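Local coordinates for protein N-alpha-acetyltransferase 35, NatC auxiliary subunit (PDB 6YGA) that serves as the auxiliary subunit of the yeast NatC complex, which acetylates the N-terminal methionine of the L-A virus Gag protein, at residues G149-G154 with K225-L230; K164-G169 with E175-N180; I568-S573 with V605-L610. One frame throughout, in Å; residues are numbered along the deposited sequence.

How the interactions relate
Interactions 1 and 2 draw on the same helix, 142-167: the first uses its N-terminal half, the second its C-terminal end and the loop that follows. Their centres lie about 21 Å apart, and the whole of interaction 2 falls between the two segments of interaction 1 in the sequence. Interaction 3 belongs to the later, TPR-related part of the chain, its centre about 60 Å from that of interaction 1 and on the opposite side of the chain's centre. The chemistry changes accordingly. Interaction 1 is buried and wholly apolar, helix on helix; interaction 2, partly buried, sets a leucine against a loop; interaction 3, also partly buried, adds an amide hydrogen bond to apolar packing.

Interaction 1: residues G149-G154 with K225-L230; sequences GSCILG and KIIICL
Buried helix-helix packing in the N-terminal part of the subunit brings Ile227 of helix 215-231 against Cys151 and Gly154, one turn apart on helix 142-167. The isoleucine splits its two branches between these residues. Its CD1 meets the cysteine, lying 3.8 Å from Cys151 CB and 3.9 Å from Cys151 SG, while CG2 comes down on the glycine, 3.7 Å from Gly154 CA. The first torsion of Ile227 (chi1 -62°) sets CG2 anti to the backbone N, over Gly154, and the extended second torsion (chi2 -178°) carries CD1 out to Cys151.

Gly154 suits its place because, having no side chain, it lets CG2 of Ile227 rest directly on its CA where the backbone faces the other helix. The helices can thus draw close, with Gly154 CA and Ile227 CA 6.0 Å apart. Cys151 adds a small, weakly polar side chain that can lie against a methyl group. No hydrogen bond joins the two segments; the contact is apolar packing.

Around this pair, Leu200 of helix 193-209 and Leu97 of helix 85-104 also touch Ile227, so the isoleucine is packed among four helices: 142-167, 215-231, 193-209 and 85-104.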
loop_
_atom_site.group_PDB
_atom_site.type_symbol
_atom_site.label_atom_id
_atom_site.label_comp_id
_atom_site.label_asym_id
_atom_site.label_seq_id
_atom_site.Cartn_x
_atom_site.Cartn_y
_atom_site.Cartn_z
ATOM N N GLY B 149 15.077 27.724 17.056
ATOM C CA GLY B 149 13.668 27.742 17.419
ATOM C C GLY B 149 12.762 27.964 16.224
ATOM O O GLY B 149 11.693 27.358 16.121
ATOM N N SER B 150 13.179 28.833 15.301
ATOM C CA SER B 150 12.399 29.045 14.085
ATOM C C SER B 150 12.396 27.796 13.213
ATOM O O SER B 150 11.376 27.464 12.598
ATOM C CB SER B 150 12.946 30.245 13.312
ATOM O OG SER B 150 14.268 30.005 12.863
ATOM N N CYS B 151 13.530 27.091 13.143
ATOM C CA CYS B 151 13.588 25.842 12.385
ATOM C C CYS B 151 12.582 24.833 12.919
ATOM O O CYS B 151 11.786 24.270 12.159
ATOM C CB CYS B 151 14.997 25.252 12.437
ATOM S SG CYS B 151 16.268 26.189 11.582
ATOM N N ILE B 152 12.612 24.590 14.231
ATOM C CA ILE B 152 11.702 23.623 14.836
ATOM C C ILE B 152 10.257 24.029 14.594
ATOM O O ILE B 152 9.395 23.185 14.320
ATOM C CB ILE B 152 12.003 23.482 16.339
ATOM C CG1 ILE B 152 13.481 23.147 16.569
ATOM C CG2 ILE B 152 11.101 22.435 16.965
ATOM C CD1 ILE B 152 13.921 21.825 15.983
ATOM N N LEU B 153 9.970 25.331 14.677
ATOM C CA LEU B 153 8.609 25.803 14.450
ATOM C C LEU B 153 8.172 25.558 13.011
ATOM O O LEU B 153 7.004 25.242 12.755
ATOM C CB LEU B 153 8.507 27.286 14.799
ATOM C CG LEU B 153 7.104 27.892 14.754
ATOM C CD1 LEU B 153 6.182 27.170 15.725
ATOM C CD2 LEU B 153 7.159 29.380 15.063
ATOM N N GLY B 154 9.094 25.700 12.058
ATOM C CA GLY B 154 8.742 25.459 10.668
ATOM C C GLY B 154 8.396 24.008 10.402
ATOM O O GLY B 154 7.399 23.703 9.741
ATOM N N LYS B 225 15.951 28.534 4.282
ATOM C CA LYS B 225 15.111 28.826 3.123
ATOM C C LYS B 225 14.337 27.593 2.677
ATOM O O LYS B 225 13.205 27.708 2.191
ATOM C CB LYS B 225 15.958 29.367 1.974
ATOM C CG LYS B 225 16.615 30.710 2.237
ATOM C CD LYS B 225 17.366 31.189 1.004
ATOM C CE LYS B 225 17.915 32.593 1.194
ATOM N NZ LYS B 225 18.618 33.091 -0.023
ATOM N N ILE B 226 14.935 26.407 2.824
ATOM C CA ILE B 226 14.226 25.167 2.510
ATOM C C ILE B 226 12.998 25.024 3.401
ATOM O O ILE B 226 11.900 24.703 2.932
ATOM C CB ILE B 226 15.168 23.954 2.648
ATOM C CG1 ILE B 226 16.133 23.872 1.464
ATOM C CG2 ILE B 226 14.375 22.660 2.761
ATOM C CD1 ILE B 226 17.065 22.676 1.525
ATOM N N ILE B 227 13.165 25.283 4.701
ATOM C CA ILE B 227 12.046 25.180 5.633
ATOM C C ILE B 227 10.938 26.156 5.251
ATOM O O ILE B 227 9.750 25.823 5.318
ATOM C CB ILE B 227 12.535 25.399 7.077
ATOM C CG1 ILE B 227 13.539 24.307 7.463
ATOM C CG2 ILE B 227 11.367 25.410 8.053
ATOM C CD1 ILE B 227 14.054 24.407 8.883
ATOM N N ILE B 228 11.311 27.368 4.826
ATOM C CA ILE B 228 10.321 28.343 4.368
ATOM C C ILE B 228 9.525 27.786 3.193
ATOM O O ILE B 228 8.300 27.946 3.120
ATOM C CB ILE B 228 11.009 29.673 4.009
ATOM C CG1 ILE B 228 11.510 30.369 5.277
ATOM C CG2 ILE B 228 10.069 30.577 3.221
ATOM C CD1 ILE B 228 12.177 31.702 5.027
ATOM N N CYS B 229 10.204 27.113 2.262
ATOM C CA CYS B 229 9.512 26.534 1.116
ATOM C C CYS B 229 8.550 25.433 1.545
ATOM O O CYS B 229 7.449 25.316 0.994
ATOM C CB CYS B 229 10.526 25.996 0.109
ATOM S SG CYS B 229 11.600 27.258 -0.610
ATOM N N LEU B 230 8.945 24.613 2.522
ATOM C CA LEU B 230 8.062 23.543 2.981
ATOM C C LEU B 230 6.825 24.110 3.666
ATOM O O LEU B 230 5.735 23.536 3.565
ATOM C CB LEU B 230 8.814 22.600 3.924
ATOM C CG LEU B 230 10.002 21.831 3.336
ATOM C CD1 LEU B 230 10.836 21.183 4.436
ATOM C CD2 LEU B 230 9.521 20.787 2.344
#

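Interaction 2: residues K164-G169 with E175-N180; sequences KLLSAG and EDLNFN. With EDO (1,2-ethanediol), chain Z.
Leu166, in the last turn of helix 142-167, packs against Leu177 and Phe179 of the irregular loop that follows, a helix-to-loop contact in which the chain doubles back on the helix it has just left. The apolar part rests on the branched end of Leu166, whose extended chi2 (179°) carries CD1 out toward the loop. This CD1 lies 3.5 Å from Phe179 CB and 4.0 Å from Phe179 CG, so it meets the root of the aromatic side chain, obliquely to the ring. The same methyl is 4.1 Å from Leu177 CG, and Leu166 CD2 approaches Leu177 CD2. Apolar side chains suit this seam because their further neighbours are apolar too: Trp103 and Val162 at the loop residues, Ile341 at Leu166.

Polar bonds shape the two backbones separately. At the helix end Gly169 N donates to Leu166 O at 3.1 Å, and Gly169 then takes a positive phi, which glycine adopts easily. In the loop, Asn178 makes an Asx turn: Asn180 N-H points nearly straight at Asn178 OD1 (3.3 Å, 168°), although the donor stands above the carbonyl plane and not on a lone pair. Asp176 and Glu175 form salt bridges with Arg340 and Arg408 respectively, and both pack on Phe142 of the N-alpha-acetyltransferase 30 chain. A 1,2-ethanediol molecule, probably from the crystallisation liquor, donates from O1 to Gly169 O at 3.1 Å.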
loop_
_atom_site.group_PDB
_atom_site.type_symbol
_atom_site.label_atom_id
_atom_site.label_comp_id
_atom_site.label_asym_id
_atom_site.label_seq_id
_atom_site.Cartn_x
_atom_site.Cartn_y
_atom_site.Cartn_z
ATOM N N LYS B 164 -3.534 17.687 8.379
ATOM C CA LYS B 164 -4.723 18.126 7.656
ATOM C C LYS B 164 -4.888 17.350 6.357
ATOM O O LYS B 164 -6.011 16.996 5.975
ATOM C CB LYS B 164 -4.651 19.625 7.370
ATOM C CG LYS B 164 -4.485 20.498 8.601
ATOM C CD LYS B 164 -4.692 21.967 8.262
ATOM C CE LYS B 164 -4.447 22.857 9.469
ATOM N NZ LYS B 164 -4.921 24.249 9.224
ATOM N N LEU B 165 -3.778 17.082 5.662
ATOM C CA LEU B 165 -3.838 16.316 4.422
ATOM C C LEU B 165 -4.382 14.914 4.664
ATOM O O LEU B 165 -5.216 14.423 3.895
ATOM C CB LEU B 165 -2.451 16.244 3.782
ATOM C CG LEU B 165 -1.848 17.543 3.249
ATOM C CD1 LEU B 165 -0.462 17.295 2.675
ATOM C CD2 LEU B 165 -2.756 18.139 2.198
ATOM N N LEU B 166 -3.920 14.255 5.732
ATOM C CA LEU B 166 -4.389 12.906 6.032
ATOM C C LEU B 166 -5.840 12.897 6.494
ATOM O O LEU B 166 -6.535 11.892 6.311
ATOM C CB LEU B 166 -3.498 12.258 7.090
ATOM C CG LEU B 166 -2.106 11.839 6.615
ATOM C CD1 LEU B 166 -1.308 11.232 7.755
ATOM C CD2 LEU B 166 -2.218 10.862 5.455
ATOM N N SER B 167 -6.316 13.995 7.088
ATOM C CA SER B 167 -7.693 14.029 7.568
ATOM C C SER B 167 -8.701 13.924 6.433
ATOM O O SER B 167 -9.848 13.532 6.671
ATOM C CB SER B 167 -7.945 15.306 8.372
ATOM O OG SER B 167 -7.823 16.458 7.557
ATOM N N ALA B 168 -8.300 14.258 5.206
ATOM C CA ALA B 168 -9.208 14.162 4.071
ATOM C C ALA B 168 -9.480 12.723 3.649
ATOM O O ALA B 168 -10.396 12.494 2.853
ATOM C CB ALA B 168 -8.647 14.949 2.889
ATOM N N GLY B 169 -8.717 11.757 4.157
ATOM C CA GLY B 169 -8.934 10.368 3.805
ATOM C C GLY B 169 -8.581 10.007 2.381
ATOM O O GLY B 169 -9.127 9.040 1.847
ATOM N N GLU B 175 0.409 3.261 5.805
ATOM C CA GLU B 175 0.794 2.480 4.637
ATOM C C GLU B 175 1.506 3.412 3.672
ATOM O O GLU B 175 2.675 3.200 3.331
ATOM C CB GLU B 175 -0.430 1.822 3.987
ATOM C CG GLU B 175 -0.127 1.018 2.724
ATOM C CD GLU B 175 -1.380 0.475 2.051
ATOM O OE1 GLU B 175 -2.483 0.654 2.606
ATOM O OE2 GLU B 175 -1.260 -0.131 0.965
ATOM N N ASP B 176 0.810 4.466 3.248
ATOM C CA ASP B 176 1.431 5.509 2.445
ATOM C C ASP B 176 2.142 6.537 3.309
ATOM O O ASP B 176 3.115 7.153 2.861
ATOM C CB ASP B 176 0.374 6.197 1.585
ATOM C CG ASP B 176 -0.352 5.230 0.688
ATOM O OD1 ASP B 176 0.329 4.491 -0.054
ATOM O OD2 ASP B 176 -1.598 5.191 0.739
ATOM N N LEU B 177 1.680 6.726 4.543
ATOM C CA LEU B 177 2.205 7.773 5.407
ATOM C C LEU B 177 1.840 7.462 6.850
ATOM O O LEU B 177 0.665 7.244 7.164
ATOM C CB LEU B 177 1.651 9.137 4.990
ATOM C CG LEU B 177 2.133 10.370 5.748
ATOM C CD1 LEU B 177 3.607 10.261 6.081
ATOM C CD2 LEU B 177 1.871 11.594 4.897
ATOM N N ASN B 178 2.848 7.447 7.719
ATOM C CA ASN B 178 2.667 7.188 9.141
ATOM C C ASN B 178 2.471 8.507 9.876
ATOM O O ASN B 178 3.242 9.455 9.684
ATOM C CB ASN B 178 3.876 6.442 9.710
ATOM C CG ASN B 178 3.813 6.271 11.223
ATOM O OD1 ASN B 178 4.160 7.182 11.976
ATOM N ND2 ASN B 178 3.388 5.094 11.671
ATOM N N PHE B 179 1.438 8.567 10.716
ATOM C CA PHE B 179 1.195 9.736 11.549
ATOM C C PHE B 179 0.820 9.301 12.968
ATOM O O PHE B 179 -0.279 9.533 13.461
ATOM C CB PHE B 179 0.117 10.635 10.950
ATOM C CG PHE B 179 0.249 12.067 11.362
ATOM C CD1 PHE B 179 1.033 12.939 10.627
ATOM C CD2 PHE B 179 -0.385 12.535 12.499
ATOM C CE1 PHE B 179 1.170 14.260 11.010
ATOM C CE2 PHE B 179 -0.254 13.853 12.887
ATOM C CZ PHE B 179 0.527 14.716 12.143
ATOM N N ASN B 180 1.761 8.646 13.640
ATOM C CA ASN B 180 1.647 8.385 15.072
ATOM C C ASN B 180 2.334 9.541 15.782
ATOM O O ASN B 180 3.543 9.520 16.015
ATOM C CB ASN B 180 2.273 7.044 15.437
ATOM C CG ASN B 180 2.229 6.766 16.930
ATOM O OD1 ASN B 180 1.472 7.395 17.671
ATOM N ND2 ASN B 180 3.037 5.809 17.375
HETATM C C1 EDO Z . -9.405 5.664 2.632
HETATM O O1 EDO Z . -8.285 6.055 1.830
HETATM C C2 EDO Z . -8.989 5.615 4.097
HETATM O O2 EDO Z . -8.590 6.923 4.524
#

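Interaction 3: residues I568-S573 with V605-L610; sequences IDNKNS and VFQQTL
Asn570 sits in the loop between helices 511-564 and 581-588 and faces helix 603-613, where it meets Gln607 and Leu610, one turn apart. Of the residues here, it has the most area buried by the contact, followed by Leu610 and Gln607. Its ND2 bonds to the glutamine in the amide plane, and the face of the same amide, with CB, receives the leucine methyl.

Asn570 ND2 donates to Gln607 OE1 at 2.9 Å, with an N-H...O angle of 157°. The acceptor lies almost exactly in the amide plane of Asn570, yet the donor is tilted 27° from the carbonyl plane of Gln607. The two amide planes are turned 39° against each other. Gln607 bends at chi2, which helps bring the amide back toward the loop although the CB does not point straight at it. A long, flexible side chain with a carbonyl at its end is well suited to reach across from the helix.

Leu610 supplies the apolar support. Its CD2 methyl sits over the flat face of the Asn570 carboxamide, almost directly above CG at 3.5 Å, and lies 3.6 Å from Asn570 CB. The leucine thus covers one face of the amide, leaving its plane to the N-H that Gln607 accepts.

The loop is braced from within. Lys571 NZ forms a salt bridge with Asp569 OD2 at 2.6 Å, meeting it on the syn side, and Asp569 OD1 accepts a weak bond from Asn570 N.

Helix 511-564 borders the same contact, since Lys563 touches both Asn570 and Leu610, and Tyr466 of helix 465-506 packs on Leu610. The loop and helix 603-613 are thereby joined beside two long helices of the TPR-like region.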
loop_
_atom_site.group_PDB
_atom_site.type_symbol
_atom_site.label_atom_id
_atom_site.label_comp_id
_atom_site.label_asym_id
_atom_site.label_seq_id
_atom_site.Cartn_x
_atom_site.Cartn_y
_atom_site.Cartn_z
ATOM N N ILE B 568 5.994 -25.948 -19.763
ATOM C CA ILE B 568 5.042 -25.299 -18.873
ATOM C C ILE B 568 3.654 -25.850 -19.163
ATOM O O ILE B 568 3.370 -26.343 -20.257
ATOM C CB ILE B 568 5.072 -23.759 -19.021
ATOM C CG1 ILE B 568 4.468 -23.091 -17.788
ATOM C CG2 ILE B 568 4.342 -23.317 -20.287
ATOM C CD1 ILE B 568 4.580 -21.588 -17.806
ATOM N N ASP B 569 2.789 -25.774 -18.157
ATOM C CA ASP B 569 1.401 -26.191 -18.260
ATOM C C ASP B 569 0.524 -25.078 -17.701
ATOM O O ASP B 569 0.994 -24.208 -16.963
ATOM C CB ASP B 569 1.160 -27.505 -17.501
ATOM C CG ASP B 569 -0.121 -28.205 -17.923
ATOM O OD1 ASP B 569 -0.740 -27.786 -18.925
ATOM O OD2 ASP B 569 -0.510 -29.180 -17.249
ATOM N N ASN B 570 -0.760 -25.105 -18.060
ATOM C CA ASN B 570 -1.698 -24.095 -17.584
ATOM C C ASN B 570 -2.264 -24.410 -16.198
ATOM O O ASN B 570 -3.297 -23.843 -15.818
ATOM C CB ASN B 570 -2.837 -23.906 -18.591
ATOM C CG ASN B 570 -3.736 -25.122 -18.701
ATOM O OD1 ASN B 570 -3.279 -26.262 -18.613
ATOM N ND2 ASN B 570 -5.027 -24.883 -18.910
ATOM N N LYS B 571 -1.615 -25.295 -15.444
ATOM C CA LYS B 571 -1.983 -25.587 -14.066
ATOM C C LYS B 571 -0.701 -25.760 -13.262
ATOM O O LYS B 571 0.405 -25.718 -13.807
ATOM C CB LYS B 571 -2.875 -26.833 -13.974
ATOM C CG LYS B 571 -2.259 -28.082 -14.590
ATOM C CD LYS B 571 -3.098 -29.320 -14.314
ATOM C CE LYS B 571 -2.637 -30.498 -15.161
ATOM N NZ LYS B 571 -2.784 -30.237 -16.625
ATOM N N ASN B 572 -0.855 -25.950 -11.951
ATOM C CA ASN B 572 0.298 -26.163 -11.085
ATOM C C ASN B 572 1.012 -27.450 -11.477
ATOM O O ASN B 572 0.382 -28.497 -11.654
ATOM C CB ASN B 572 -0.141 -26.216 -9.620
ATOM C CG ASN B 572 1.031 -26.365 -8.653
ATOM O OD1 ASN B 572 2.176 -26.053 -8.984
ATOM N ND2 ASN B 572 0.742 -26.839 -7.445
ATOM N N SER B 573 2.336 -27.363 -11.616
ATOM C CA SER B 573 3.111 -28.494 -12.118
ATOM C C SER B 573 3.115 -29.656 -11.132
ATOM O O SER B 573 2.949 -30.814 -11.534
ATOM C CB SER B 573 4.540 -28.051 -12.429
ATOM O OG SER B 573 5.219 -27.659 -11.248
ATOM N N VAL B 605 -13.890 -23.511 -21.930
ATOM C CA VAL B 605 -13.463 -22.685 -23.057
ATOM C C VAL B 605 -11.986 -22.331 -22.933
ATOM O O VAL B 605 -11.248 -22.333 -23.928
ATOM C CB VAL B 605 -14.341 -21.425 -23.162
ATOM C CG1 VAL B 605 -13.892 -20.554 -24.326
ATOM C CG2 VAL B 605 -15.806 -21.810 -23.314
ATOM N N PHE B 606 -11.529 -22.022 -21.713
ATOM C CA PHE B 606 -10.108 -21.775 -21.487
ATOM C C PHE B 606 -9.268 -22.974 -21.908
ATOM O O PHE B 606 -8.218 -22.815 -22.543
ATOM C CB PHE B 606 -9.851 -21.450 -20.014
ATOM C CG PHE B 606 -10.092 -20.007 -19.640
ATOM C CD1 PHE B 606 -11.354 -19.576 -19.250
ATOM C CD2 PHE B 606 -9.048 -19.091 -19.641
ATOM C CE1 PHE B 606 -11.572 -18.252 -18.891
ATOM C CE2 PHE B 606 -9.262 -17.764 -19.284
ATOM C CZ PHE B 606 -10.525 -17.346 -18.908
ATOM N N GLN B 607 -9.712 -24.184 -21.559
ATOM C CA GLN B 607 -8.940 -25.379 -21.880
ATOM C C GLN B 607 -8.918 -25.636 -23.380
ATOM O O GLN B 607 -7.864 -25.934 -23.954
ATOM C CB GLN B 607 -9.513 -26.589 -21.138
ATOM C CG GLN B 607 -9.712 -26.364 -19.650
ATOM C CD GLN B 607 -8.443 -25.916 -18.956
ATOM O OE1 GLN B 607 -7.375 -26.500 -19.148
ATOM N NE2 GLN B 607 -8.552 -24.870 -18.144
ATOM N N GLN B 608 -10.076 -25.520 -24.035
ATOM C CA GLN B 608 -10.148 -25.813 -25.462
ATOM C C GLN B 608 -9.338 -24.812 -26.275
ATOM O O GLN B 608 -8.655 -25.189 -27.232
ATOM C CB GLN B 608 -11.607 -25.829 -25.920
ATOM C CG GLN B 608 -11.786 -26.134 -27.396
ATOM C CD GLN B 608 -11.259 -27.503 -27.778
ATOM O OE1 GLN B 608 -11.293 -28.442 -26.982
ATOM N NE2 GLN B 608 -10.766 -27.624 -29.004
ATOM N N THR B 609 -9.396 -23.531 -25.902
ATOM C CA THR B 609 -8.641 -22.511 -26.623
ATOM C C THR B 609 -7.147 -22.808 -26.599
ATOM O O THR B 609 -6.463 -22.668 -27.619
ATOM C CB THR B 609 -8.925 -21.133 -26.025
ATOM O OG1 THR B 609 -10.320 -20.833 -26.155
ATOM C CG2 THR B 609 -8.117 -20.068 -26.737
ATOM N N LEU B 610 -6.628 -23.238 -25.447
ATOM C CA LEU B 610 -5.211 -23.570 -25.350
ATOM C C LEU B 610 -4.857 -24.765 -26.231
ATOM O O LEU B 610 -3.772 -24.808 -26.823
ATOM C CB LEU B 610 -4.834 -23.839 -23.892
ATOM C CG LEU B 610 -3.383 -24.239 -23.616
ATOM C CD1 LEU B 610 -2.431 -23.185 -24.156
ATOM C CD2 LEU B 610 -3.150 -24.462 -22.130
#